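Local atomic coordinates of TRAP-type transporter, periplasmic component (Cupriavidus necator, PDB entry 4P8B), a protein that binds (S)-2-acetolactate and, as a periplasmic solute-binding protein of the TRAP type, probably delivers it to a membrane transporter for uptake. Residues Ser97-Ser102 and Val240-Ile245; Glu107-Ser112 and Ser180-Glu185. One frame throughout, in Å; residues are numbered along the deposited sequence.

Overall arrangement
From the N terminus the chain first builds strand 93-97, whose last residue begins contact 1, and turns through the short helix 98-101 into segment 107-112. Contact 2 closes the inner loop when helix 181-189 opens beside that segment, after 67 intervening residues. Contact 1 closes the outer loop after 137 intervening residues, where strand 241-249 runs antiparallel to strand 93-97 in the five-stranded sheet; contact 2 is therefore nested within it. The centres of the two contacts lie about 9 Å apart. They touch where Ile99 CD1 packs 3.3 Å from Tyr183 OH, so the sheet end at the ligand pocket, the 3-10 segment and helix 181-189 adjoin.

Contact 1: residues Ser97-Ser102 and Val240-Ile245; sequences STINWS and VADPLI. With X2X ((2S)-2-hydroxy-2-methyl-3-oxobutanoic acid), chain D.
Ser97 and Asp242 are joined by a short hydrogen bond, 2.6 Å from Ser97 OG to Asp242 OD2, made on the anti lone pair of the carboxylate oxygen. OG stands anti to the Ser97 backbone N (chi1 168°), which turns it toward the aspartate. Ile99 N donates to Ser97 OG at 3.1 Å, the capping bond of helix 98-101, so the hydroxyl donates to the carboxylate while accepting from the helix. Asp242 is held further by Asn152 on OD2 and by a salt bridge from OD1 to Arg155, two residues that bind acetolactate; this network probably favours the charged carboxylate.

Between the backbones, Ser97 and Leu244 form an antiparallel non-hydrogen-bonded pair with their CA atoms 4.5 Å apart. Just past it, Thr98 N makes a weak hydrogen bond to Pro243 O.

Apolar packing flanks these bonds. The Thr98 side chain lies roughly perpendicular to that of Pro243: Thr98 OG1 is 3.4 Å from Pro243 CD, and CG2 packs beside CG of the same ring and also reaches the CD1 end of Ile245. Ile99 lays CD1 against CB of Asp242. The six-membered part of the Trp101 indole comes up to Ile245, CZ3 lying 3.9 Å from its CB, while NE1 is hydrogen-bonded to Glu82.

In the ligand contacts, Asn100 ND2 donates a nearly straight bond (169°) to the ketone oxygen OAC, 3.0 Å away, and Asn100 OD1 accepts from NE2 of Gln79, a second ligand residue. Ligand methyl CAA lies 3.7 Å from both Ser97 OG and Asp242 OD2. Strand end, capped helix and returning strand thus contribute Ser97, Asn100 and Asp242 to the acetolactate pocket of a family 7 solute-binding protein.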
loop_
_atom_site.group_PDB
_atom_site.type_symbol
_atom_site.label_atom_id
_atom_site.label_comp_id
_atom_site.label_asym_id
_atom_site.label_seq_id
_atom_site.Cartn_x
_atom_site.Cartn_y
_atom_site.Cartn_z
ATOM N N SER A 97 -2.284 -4.709 -0.582
ATOM C CA SER A 97 -1.614 -3.709 0.224
ATOM C C SER A 97 -1.643 -4.103 1.692
ATOM O O SER A 97 -2.664 -4.547 2.220
ATOM C CB SER A 97 -2.292 -2.349 0.085
ATOM O OG SER A 97 -1.785 -1.468 1.093
ATOM N N THR A 98 -0.528 -3.873 2.364
ATOM C CA THR A 98 -0.449 -4.112 3.795
ATOM C C THR A 98 -1.516 -3.339 4.584
ATOM O O THR A 98 -1.937 -3.799 5.652
ATOM C CB THR A 98 0.955 -3.814 4.337
ATOM O OG1 THR A 98 1.301 -2.458 4.045
ATOM C CG2 THR A 98 1.990 -4.749 3.706
ATOM N N ILE A 99 -1.941 -2.183 4.076
ATOM C CA ILE A 99 -2.950 -1.413 4.766
ATOM C C ILE A 99 -4.266 -2.197 4.857
ATOM O O ILE A 99 -4.926 -2.246 5.893
ATOM C CB ILE A 99 -3.188 -0.067 4.061
ATOM C CG1 ILE A 99 -1.966 0.832 4.247
ATOM C CG2 ILE A 99 -4.437 0.609 4.639
ATOM C CD1 ILE A 99 -2.034 2.105 3.429
ATOM N N ASN A 100 -4.640 -2.839 3.761
ATOM C CA ASN A 100 -5.954 -3.459 3.674
ATOM C C ASN A 100 -6.077 -4.709 4.518
ATOM O O ASN A 100 -7.180 -5.064 4.937
ATOM C CB ASN A 100 -6.276 -3.785 2.227
ATOM C CG ASN A 100 -6.452 -2.546 1.388
ATOM O OD1 ASN A 100 -6.807 -1.471 1.897
ATOM N ND2 ASN A 100 -6.114 -2.646 0.120
ATOM N N TRP A 101 -4.946 -5.342 4.800
ATOM C CA TRP A 101 -4.927 -6.574 5.589
ATOM C C TRP A 101 -4.590 -6.321 7.061
ATOM O O TRP A 101 -4.623 -7.233 7.894
ATOM C CB TRP A 101 -3.920 -7.568 5.008
ATOM C CG TRP A 101 -4.167 -8.005 3.601
ATOM C CD1 TRP A 101 -5.301 -7.811 2.824
ATOM C CD2 TRP A 101 -3.235 -8.701 2.779
ATOM N NE1 TRP A 101 -5.103 -8.361 1.576
ATOM C CE2 TRP A 101 -3.852 -8.925 1.529
ATOM C CE3 TRP A 101 -1.944 -9.190 2.995
ATOM C CZ2 TRP A 101 -3.197 -9.577 0.496
ATOM C CZ3 TRP A 101 -1.302 -9.840 1.972
ATOM C CH2 TRP A 101 -1.932 -10.031 0.728
ATOM N N SER A 102 -4.232 -5.088 7.382
ATOM C CA SER A 102 -3.917 -4.743 8.759
ATOM C C SER A 102 -5.035 -5.059 9.764
ATOM O O SER A 102 -4.724 -5.451 10.874
ATOM C CB SER A 102 -3.533 -3.263 8.856
ATOM O OG SER A 102 -2.275 -3.035 8.262
ATOM N N VAL A 240 3.944 7.630 5.435
ATOM C CA VAL A 240 4.013 6.175 5.452
ATOM C C VAL A 240 4.194 5.711 4.016
ATOM O O VAL A 240 4.024 6.486 3.075
ATOM C CB VAL A 240 2.703 5.536 5.977
ATOM C CG1 VAL A 240 2.368 6.015 7.370
ATOM C CG2 VAL A 240 1.546 5.787 5.021
ATOM N N ALA A 241 4.496 4.434 3.840
ATOM C CA ALA A 241 4.453 3.815 2.524
ATOM C C ALA A 241 3.879 2.426 2.679
ATOM O O ALA A 241 4.283 1.702 3.586
ATOM C CB ALA A 241 5.812 3.744 1.877
ATOM N N ASP A 242 2.971 2.031 1.793
ATOM C CA ASP A 242 2.459 0.677 1.810
ATOM C C ASP A 242 3.138 -0.176 0.750
ATOM O O ASP A 242 3.014 0.110 -0.460
ATOM C CB ASP A 242 0.902 0.581 1.738
ATOM C CG ASP A 242 0.264 1.263 0.536
ATOM O OD1 ASP A 242 0.639 2.403 0.176
ATOM O OD2 ASP A 242 -0.729 0.686 0.012
ATOM N N PRO A 243 3.843 -1.218 1.183
ATOM C CA PRO A 243 4.267 -2.247 0.239
ATOM C C PRO A 243 3.093 -3.096 -0.156
ATOM O O PRO A 243 2.019 -3.022 0.440
ATOM C CB PRO A 243 5.330 -3.014 1.018
ATOM C CG PRO A 243 5.029 -2.783 2.455
ATOM C CD PRO A 243 4.211 -1.540 2.574
ATOM N N LEU A 244 3.319 -3.918 -1.171
ATOM C CA LEU A 244 2.367 -4.934 -1.577
ATOM C C LEU A 244 2.937 -6.290 -1.274
ATOM O O LEU A 244 4.149 -6.454 -1.235
ATOM C CB LEU A 244 2.070 -4.831 -3.078
ATOM C CG LEU A 244 1.599 -3.489 -3.611
ATOM C CD1 LEU A 244 1.487 -3.518 -5.129
ATOM C CD2 LEU A 244 0.293 -3.065 -2.962
ATOM N N ILE A 245 2.063 -7.281 -1.103
ATOM C CA ILE A 245 2.482 -8.663 -0.928
ATOM C C ILE A 245 1.700 -9.543 -1.892
ATOM O O ILE A 245 0.474 -9.432 -2.023
ATOM C CB ILE A 245 2.278 -9.158 0.523
ATOM C CG1 ILE A 245 2.948 -8.188 1.505
ATOM C CG2 ILE A 245 2.830 -10.568 0.693
ATOM C CD1 ILE A 245 2.721 -8.552 2.971
HETATM O OAD X2X D . -7.504 2.481 -1.038
HETATM C CAH X2X D . -6.382 2.987 -1.365
HETATM O OAE X2X D . -6.109 4.199 -1.122
HETATM C CAI X2X D . -5.346 2.146 -2.037
HETATM C CAB X2X D . -5.836 1.815 -3.430
HETATM O OAF X2X D . -4.087 2.753 -1.980
HETATM C CAG X2X D . -5.247 0.909 -1.204
HETATM O OAC X2X D . -5.836 -0.118 -1.545
HETATM C CAA X2X D . -4.460 0.924 0.062
#

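Contact 2: residues Glu107-Ser112 and Ser180-Glu185; sequences ELNLFS and SPLYIE
Ser180, just ahead of helix 181-189, faces Asn109 across two bound waters. Water 1 donates to Asn109 OD1 at 2.9 Å and is also hydrogen-bonded to Ser112 OG, with a weak, long link to Ser180 OG. Water 2 donates to Asn109 OD1 at 2.8 Å and accepts from Leu182 N at 3.1 Å; its very short approach to Ser180 OG is doubtful. One amide oxygen therefore receives two waters, and the second of these takes up an N-H in the first turn of the helix. The other end of this amide is fixed as well: Asn109 ND2 donates to the carbonyl oxygen of Arg106.

Leu182 supplies the apolar part of the contact. Its chi1 of 172° sends CG away from the backbone N, and CD2 then comes to 3.7 Å from Ser112 CB and within 3.8 Å of Asn109 OD1. The Asn109 and Leu182 side chains run alongside one another, pointing opposite ways. Val319 and Trp323 of helix 317-327 also touch Leu182.

Tyr183 reaches farther along the 3-10 segment. Its OH and Ser112 OG share a 2.7 Å hydrogen bond, and Ser112 CB lies 3.2 Å from the same phenol oxygen. Since Ser112 OG also meets water 1, the direct hydroxyl pair runs on into the water bridge. The Tyr183 ring has Ser180 O at its edge, in plane; Tyr239 and Val240 also touch this side chain.

The result is buried, water-mediated packing of a 3-10 turn on the N-terminal turn of a helix, with the Tyr183 side chain about 8 Å from the bound acetolactate (nearest atoms), within the periplasmic binding protein fold.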
loop_
_atom_site.group_PDB
_atom_site.type_symbol
_atom_site.label_atom_id
_atom_site.label_comp_id
_atom_site.label_asym_id
_atom_site.label_seq_id
_atom_site.Cartn_x
_atom_site.Cartn_y
_atom_site.Cartn_z
ATOM N N GLU A 107 0.491 -6.977 12.651
ATOM C CA GLU A 107 1.884 -6.645 12.364
ATOM C C GLU A 107 2.023 -5.806 11.101
ATOM O O GLU A 107 2.999 -5.078 10.951
ATOM C CB GLU A 107 2.719 -7.922 12.211
ATOM C CG GLU A 107 2.892 -8.737 13.471
ATOM C CD GLU A 107 1.697 -9.617 13.839
ATOM O OE1 GLU A 107 0.722 -9.752 13.054
ATOM O OE2 GLU A 107 1.723 -10.175 14.946
ATOM N N LEU A 108 1.045 -5.878 10.193
ATOM C CA LEU A 108 1.129 -5.110 8.972
ATOM C C LEU A 108 0.950 -3.603 9.219
ATOM O O LEU A 108 1.294 -2.806 8.359
ATOM C CB LEU A 108 0.133 -5.622 7.923
ATOM C CG LEU A 108 0.370 -7.051 7.450
ATOM C CD1 LEU A 108 -0.707 -7.427 6.464
ATOM C CD2 LEU A 108 1.739 -7.196 6.807
ATOM N N ASN A 109 0.461 -3.236 10.410
ATOM C CA ASN A 109 0.429 -1.828 10.795
ATOM C C ASN A 109 1.838 -1.203 10.890
ATOM O O ASN A 109 1.966 0.005 10.906
ATOM C CB ASN A 109 -0.286 -1.632 12.126
ATOM C CG ASN A 109 -1.782 -1.797 12.032
ATOM O OD1 ASN A 109 -2.463 -1.006 11.392
ATOM N ND2 ASN A 109 -2.305 -2.809 12.707
ATOM N N LEU A 110 2.879 -2.024 10.950
ATOM C CA LEU A 110 4.235 -1.517 11.034
ATOM C C LEU A 110 4.525 -0.511 9.926
ATOM O O LEU A 110 5.131 0.539 10.167
ATOM C CB LEU A 110 5.219 -2.679 10.981
ATOM C CG LEU A 110 6.680 -2.362 11.263
ATOM C CD1 LEU A 110 7.356 -3.523 11.976
ATOM C CD2 LEU A 110 7.420 -2.055 9.972
ATOM N N PHE A 111 4.060 -0.796 8.711
ATOM C CA PHE A 111 4.320 0.080 7.593
ATOM C C PHE A 111 3.490 1.368 7.622
ATOM O O PHE A 111 3.768 2.326 6.869
ATOM C CB PHE A 111 4.105 -0.659 6.254
ATOM C CG PHE A 111 4.995 -1.856 6.087
ATOM C CD1 PHE A 111 6.357 -1.687 5.823
ATOM C CD2 PHE A 111 4.503 -3.141 6.215
ATOM C CE1 PHE A 111 7.181 -2.773 5.678
ATOM C CE2 PHE A 111 5.350 -4.232 6.079
ATOM C CZ PHE A 111 6.674 -4.043 5.805
ATOM N N SER A 112 2.487 1.386 8.500
ATOM C CA SER A 112 1.612 2.531 8.680
ATOM C C SER A 112 2.031 3.411 9.854
ATOM O O SER A 112 1.364 4.386 10.136
ATOM C CB SER A 112 0.174 2.062 8.901
ATOM O OG SER A 112 -0.239 1.327 7.759
ATOM N N SER A 180 -8.672 1.403 8.349
ATOM C CA SER A 180 -7.791 0.769 9.326
ATOM C C SER A 180 -7.544 1.804 10.436
ATOM O O SER A 180 -7.036 2.878 10.146
ATOM C CB SER A 180 -6.502 0.316 8.642
ATOM O OG SER A 180 -5.355 0.462 9.469
ATOM N N PRO A 181 -7.938 1.493 11.690
ATOM C CA PRO A 181 -8.032 2.489 12.771
ATOM C C PRO A 181 -6.791 3.349 13.033
ATOM O O PRO A 181 -6.918 4.483 13.472
ATOM C CB PRO A 181 -8.373 1.654 14.018
ATOM C CG PRO A 181 -8.466 0.232 13.574
ATOM C CD PRO A 181 -8.518 0.198 12.088
ATOM N N LEU A 182 -5.603 2.825 12.765
ATOM C CA LEU A 182 -4.396 3.617 12.941
ATOM C C LEU A 182 -4.452 4.903 12.130
ATOM O O LEU A 182 -4.049 5.976 12.612
ATOM C CB LEU A 182 -3.191 2.750 12.574
ATOM C CG LEU A 182 -1.800 3.398 12.489
ATOM C CD1 LEU A 182 -1.478 4.342 13.654
ATOM C CD2 LEU A 182 -0.779 2.278 12.433
ATOM N N TYR A 183 -4.972 4.836 10.911
ATOM C CA TYR A 183 -5.056 6.040 10.092
ATOM C C TYR A 183 -6.006 7.092 10.681
ATOM O O TYR A 183 -5.735 8.297 10.610
ATOM C CB TYR A 183 -5.412 5.709 8.624
ATOM C CG TYR A 183 -4.231 5.108 7.929
ATOM C CD1 TYR A 183 -3.249 5.903 7.360
ATOM C CD2 TYR A 183 -4.027 3.725 7.929
ATOM C CE1 TYR A 183 -2.121 5.345 6.769
ATOM C CE2 TYR A 183 -2.909 3.164 7.356
ATOM C CZ TYR A 183 -1.947 3.983 6.792
ATOM O OH TYR A 183 -0.823 3.423 6.240
ATOM N N ILE A 184 -7.097 6.647 11.292
ATOM C CA ILE A 184 -7.989 7.577 11.973
ATOM C C ILE A 184 -7.245 8.283 13.098
ATOM O O ILE A 184 -7.346 9.493 13.248
ATOM C CB ILE A 184 -9.231 6.863 12.530
ATOM C CG1 ILE A 184 -10.108 6.349 11.375
ATOM C CG2 ILE A 184 -10.034 7.791 13.422
ATOM C CD1 ILE A 184 -10.702 7.446 10.513
ATOM N N GLU A 185 -6.488 7.522 13.876
ATOM C CA GLU A 185 -5.747 8.090 14.998
ATOM C C GLU A 185 -4.646 9.046 14.540
ATOM O O GLU A 185 -4.450 10.108 15.152
ATOM C CB GLU A 185 -5.178 6.972 15.877
ATOM C CG GLU A 185 -6.281 6.215 16.593
ATOM C CD GLU A 185 -5.758 5.151 17.534
ATOM O OE1 GLU A 185 -4.659 5.330 18.097
ATOM O OE2 GLU A 185 -6.450 4.128 17.718
HETATM O O HOH W 1 -2.140 -0.305 8.638
HETATM O O HOH W 2 -5.098 -0.039 11.829
#